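PDB 3S4L: CRISPR-associated endonuclease Cas3-HD from Methanocaldococcus jannaschii, which cleaves single-stranded DNA in a magnesium-dependent manner, and single-stranded RNA without needing cations, as a nuclease of CRISPR interference. Local coordinates for residues A[104-109]-A[167-172]. Sequence-based numbering, arbitrary orientation.
Sequences LKKFGD and IGYSIG
The phenol of Tyr169 meets the aliphatic parts of Lys105 and Lys106 in a small surface contact, where the loop following helix 159-167 leans against the last turn of helix 91-107. It illustrates how a single aromatic side chain can join a loop to a helix through van der Waals contact: the lysines give methylenes, the tyrosine its ring and hydroxyl oxygen, and 115 Å² is buried, summed over both sides. The hydroxyl end of the tyrosine reaches Lys106, with OH 3.7 Å from its CB, a van der Waals approach. Lys105 approaches the ring obliquely, its CG 4.2 Å from Tyr169 CE1. In Lys106 the CG stands anti to the backbone N (chi1 174°), and bends at chi2 and chi3 leave the ammonium well away from the ring.

With its CG between the backbone N and the carbonyl carbon (chi1 53°), Tyr169 directs its ring to helix 91-107. On one face of that ring packs CD1 of Ile167, the last residue of helix 159-167, 3.8 Å above the plane and over the centre. Both Tyr169 and Ile167 also touch Ile102, about one turn before the two lysines on helix 91-107, while the Lys106 side chain also touches Glu57 of helix 52-65. Helix 91-107 ends close by: Gly108, with positive phi, breaks the helix, and its N bonds to Leu104 O at 2.8 Å. Lying away from the metal site, the arrangement is peripheral helix-loop packing in the mainly helical HD domain of a Cas3 nuclease.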
ATOM      1  N   LEU A 104      -3.284   9.708   5.932  1.00 40.80           N
ATOM      2  CA  LEU A 104      -3.173  10.767   6.923  1.00 38.82           C
ATOM      3  C   LEU A 104      -4.064  11.928   6.510  1.00 36.06           C
ATOM      4  O   LEU A 104      -4.762  12.515   7.343  1.00 40.74           O
ATOM      5  CB  LEU A 104      -1.727  11.252   7.044  1.00 29.63           C
ATOM      6  CG  LEU A 104      -1.198  11.627   8.427  1.00 32.03           C
ATOM      7  CD1 LEU A 104      -0.144  12.718   8.299  1.00 30.62           C
ATOM      8  CD2 LEU A 104      -2.294  12.056   9.388  1.00 33.91           C
ATOM      9  N   LYS A 105      -4.045  12.259   5.221  1.00 33.14           N
ATOM     10  CA  LYS A 105      -4.902  13.339   4.723  1.00 45.58           C
ATOM     11  C   LYS A 105      -6.386  13.025   4.937  1.00 42.82           C
ATOM     12  O   LYS A 105      -7.118  13.802   5.540  1.00 46.14           O
ATOM     13  CB  LYS A 105      -4.649  13.592   3.238  1.00 49.48           C
ATOM     14  CG  LYS A 105      -5.366  14.811   2.709  1.00 56.20           C
ATOM     15  CD  LYS A 105      -4.662  16.078   3.136  1.00 66.64           C
ATOM     16  CE  LYS A 105      -5.529  17.310   2.874  1.00 76.37           C
ATOM     17  NZ  LYS A 105      -6.444  17.131   1.704  1.00 76.70           N
ATOM     18  N   LYS A 106      -6.810  11.862   4.459  1.00 42.95           N
ATOM     19  CA  LYS A 106      -8.218  11.476   4.478  1.00 47.22           C
ATOM     20  C   LYS A 106      -8.796  11.334   5.887  1.00 46.96           C
ATOM     21  O   LYS A 106      -9.940  11.716   6.123  1.00 55.11           O
ATOM     22  CB  LYS A 106      -8.439  10.183   3.670  1.00 49.23           C
ATOM     23  CG  LYS A 106      -9.861   9.617   3.745  1.00 58.14           C
ATOM     24  CD  LYS A 106     -10.838  10.384   2.852  1.00 72.60           C
ATOM     25  CE  LYS A 106     -12.132  10.753   3.596  1.00 78.08           C
ATOM     26  NZ  LYS A 106     -13.101  11.508   2.739  1.00 77.45           N
ATOM     27  N   PHE A 107      -8.019  10.797   6.824  1.00 38.26           N
ATOM     28  CA  PHE A 107      -8.560  10.508   8.148  1.00 38.56           C
ATOM     29  C   PHE A 107      -7.945  11.287   9.320  1.00 43.90           C
ATOM     30  O   PHE A 107      -8.460  11.216  10.435  1.00 47.82           O
ATOM     31  CB  PHE A 107      -8.459   9.017   8.454  1.00 38.58           C
ATOM     32  CG  PHE A 107      -9.226   8.133   7.504  1.00 44.27           C
ATOM     33  CD1 PHE A 107     -10.604   7.972   7.631  1.00 45.06           C
ATOM     34  CD2 PHE A 107      -8.562   7.420   6.511  1.00 39.70           C
ATOM     35  CE1 PHE A 107     -11.307   7.135   6.768  1.00 43.13           C
ATOM     36  CE2 PHE A 107      -9.265   6.577   5.641  1.00 39.38           C
ATOM     37  CZ  PHE A 107     -10.633   6.435   5.774  1.00 39.42           C
ATOM     38  N   GLY A 108      -6.847  12.004   9.085  1.00 41.16           N
ATOM     39  CA  GLY A 108      -6.166  12.735  10.146  1.00 40.78           C
ATOM     40  C   GLY A 108      -5.828  11.952  11.416  1.00 46.45           C
ATOM     41  O   GLY A 108      -5.942  12.491  12.524  1.00 51.41           O
ATOM     42  N   ASP A 109      -5.415  10.689  11.262  1.00 42.77           N
ATOM     43  CA  ASP A 109      -5.055   9.816  12.396  1.00 39.50           C
ATOM     44  C   ASP A 109      -3.732   9.098  12.108  1.00 44.89           C
ATOM     45  O   ASP A 109      -3.704   8.089  11.398  1.00 47.41           O
ATOM     46  CB  ASP A 109      -6.181   8.790  12.678  1.00 32.30           C
ATOM     47  CG  ASP A 109      -5.853   7.843  13.856  1.00 36.98           C
ATOM     48  OD1 ASP A 109      -4.680   7.443  14.006  1.00 39.58           O
ATOM     49  OD2 ASP A 109      -6.767   7.498  14.639  1.00 42.21           O
ATOM     50  N   ILE A 167      -8.112   7.798  -6.587  1.00 53.90           N
ATOM     51  CA  ILE A 167      -8.555   8.198  -5.251  1.00 59.29           C
ATOM     52  C   ILE A 167      -9.217   9.575  -5.236  1.00 71.38           C
ATOM     53  O   ILE A 167      -9.782   9.999  -4.221  1.00 72.31           O
ATOM     54  CB  ILE A 167      -7.422   8.114  -4.193  1.00 63.11           C
ATOM     55  CG1 ILE A 167      -6.289   9.080  -4.528  1.00 64.08           C
ATOM     56  CG2 ILE A 167      -6.893   6.692  -4.091  1.00 63.80           C
ATOM     57  CD1 ILE A 167      -5.796   9.844  -3.326  1.00 61.64           C
ATOM     58  N   GLY A 168      -9.151  10.267  -6.366  1.00 77.95           N
ATOM     59  CA  GLY A 168      -9.923  11.479  -6.543  1.00 82.41           C
ATOM     60  C   GLY A 168      -9.267  12.778  -6.123  1.00 84.46           C
ATOM     61  O   GLY A 168      -9.933  13.812  -6.071  1.00 85.61           O
ATOM     62  N   TYR A 169      -7.977  12.746  -5.807  1.00 86.12           N
ATOM     63  CA  TYR A 169      -7.264  14.004  -5.609  1.00 89.72           C
ATOM     64  C   TYR A 169      -5.742  13.940  -5.751  1.00 79.84           C
ATOM     65  O   TYR A 169      -5.194  12.953  -6.246  1.00 77.32           O
ATOM     66  CB  TYR A 169      -7.681  14.705  -4.315  1.00 98.30           C
ATOM     67  CG  TYR A 169      -7.601  13.863  -3.079  1.00103.02           C
ATOM     68  CD1 TYR A 169      -6.540  13.998  -2.197  1.00103.55           C
ATOM     69  CD2 TYR A 169      -8.585  12.932  -2.790  1.00105.04           C
ATOM     70  CE1 TYR A 169      -6.460  13.228  -1.052  1.00102.56           C
ATOM     71  CE2 TYR A 169      -8.516  12.151  -1.649  1.00104.28           C
ATOM     72  CZ  TYR A 169      -7.452  12.306  -0.784  1.00102.39           C
ATOM     73  OH  TYR A 169      -7.375  11.537   0.351  1.00100.81           O
ATOM     74  N   SER A 170      -5.079  15.010  -5.312  1.00 75.46           N
ATOM     75  CA  SER A 170      -3.752  15.369  -5.815  1.00 72.69           C
ATOM     76  C   SER A 170      -2.604  15.196  -4.827  1.00 71.85           C
ATOM     77  O   SER A 170      -2.558  15.871  -3.794  1.00 71.04           O
ATOM     78  CB  SER A 170      -3.801  16.829  -6.294  1.00 78.84           C
ATOM     79  OG  SER A 170      -2.585  17.255  -6.871  1.00 82.95           O
ATOM     80  N   ILE A 171      -1.669  14.305  -5.160  1.00 73.38           N
ATOM     81  CA  ILE A 171      -0.433  14.156  -4.383  1.00 73.72           C
ATOM     82  C   ILE A 171       0.484  15.370  -4.547  1.00 76.55           C
ATOM     83  O   ILE A 171       1.586  15.403  -4.002  1.00 78.48           O
ATOM     84  CB  ILE A 171       0.366  12.870  -4.731  1.00 61.18           C
ATOM     85  CG1 ILE A 171       0.213  12.510  -6.216  1.00 59.55           C
ATOM     86  CG2 ILE A 171      -0.055  11.715  -3.834  1.00 57.18           C
ATOM     87  CD1 ILE A 171       1.076  13.364  -7.131  1.00 57.38           C
ATOM     88  N   GLY A 172       0.040  16.354  -5.323  1.00 77.00           N
ATOM     89  CA  GLY A 172       0.688  17.647  -5.319  1.00 76.67           C
ATOM     90  C   GLY A 172       0.332  18.317  -4.006  1.00 79.81           C
ATOM     91  O   GLY A 172       1.209  18.740  -3.248  1.00 78.91           O
TER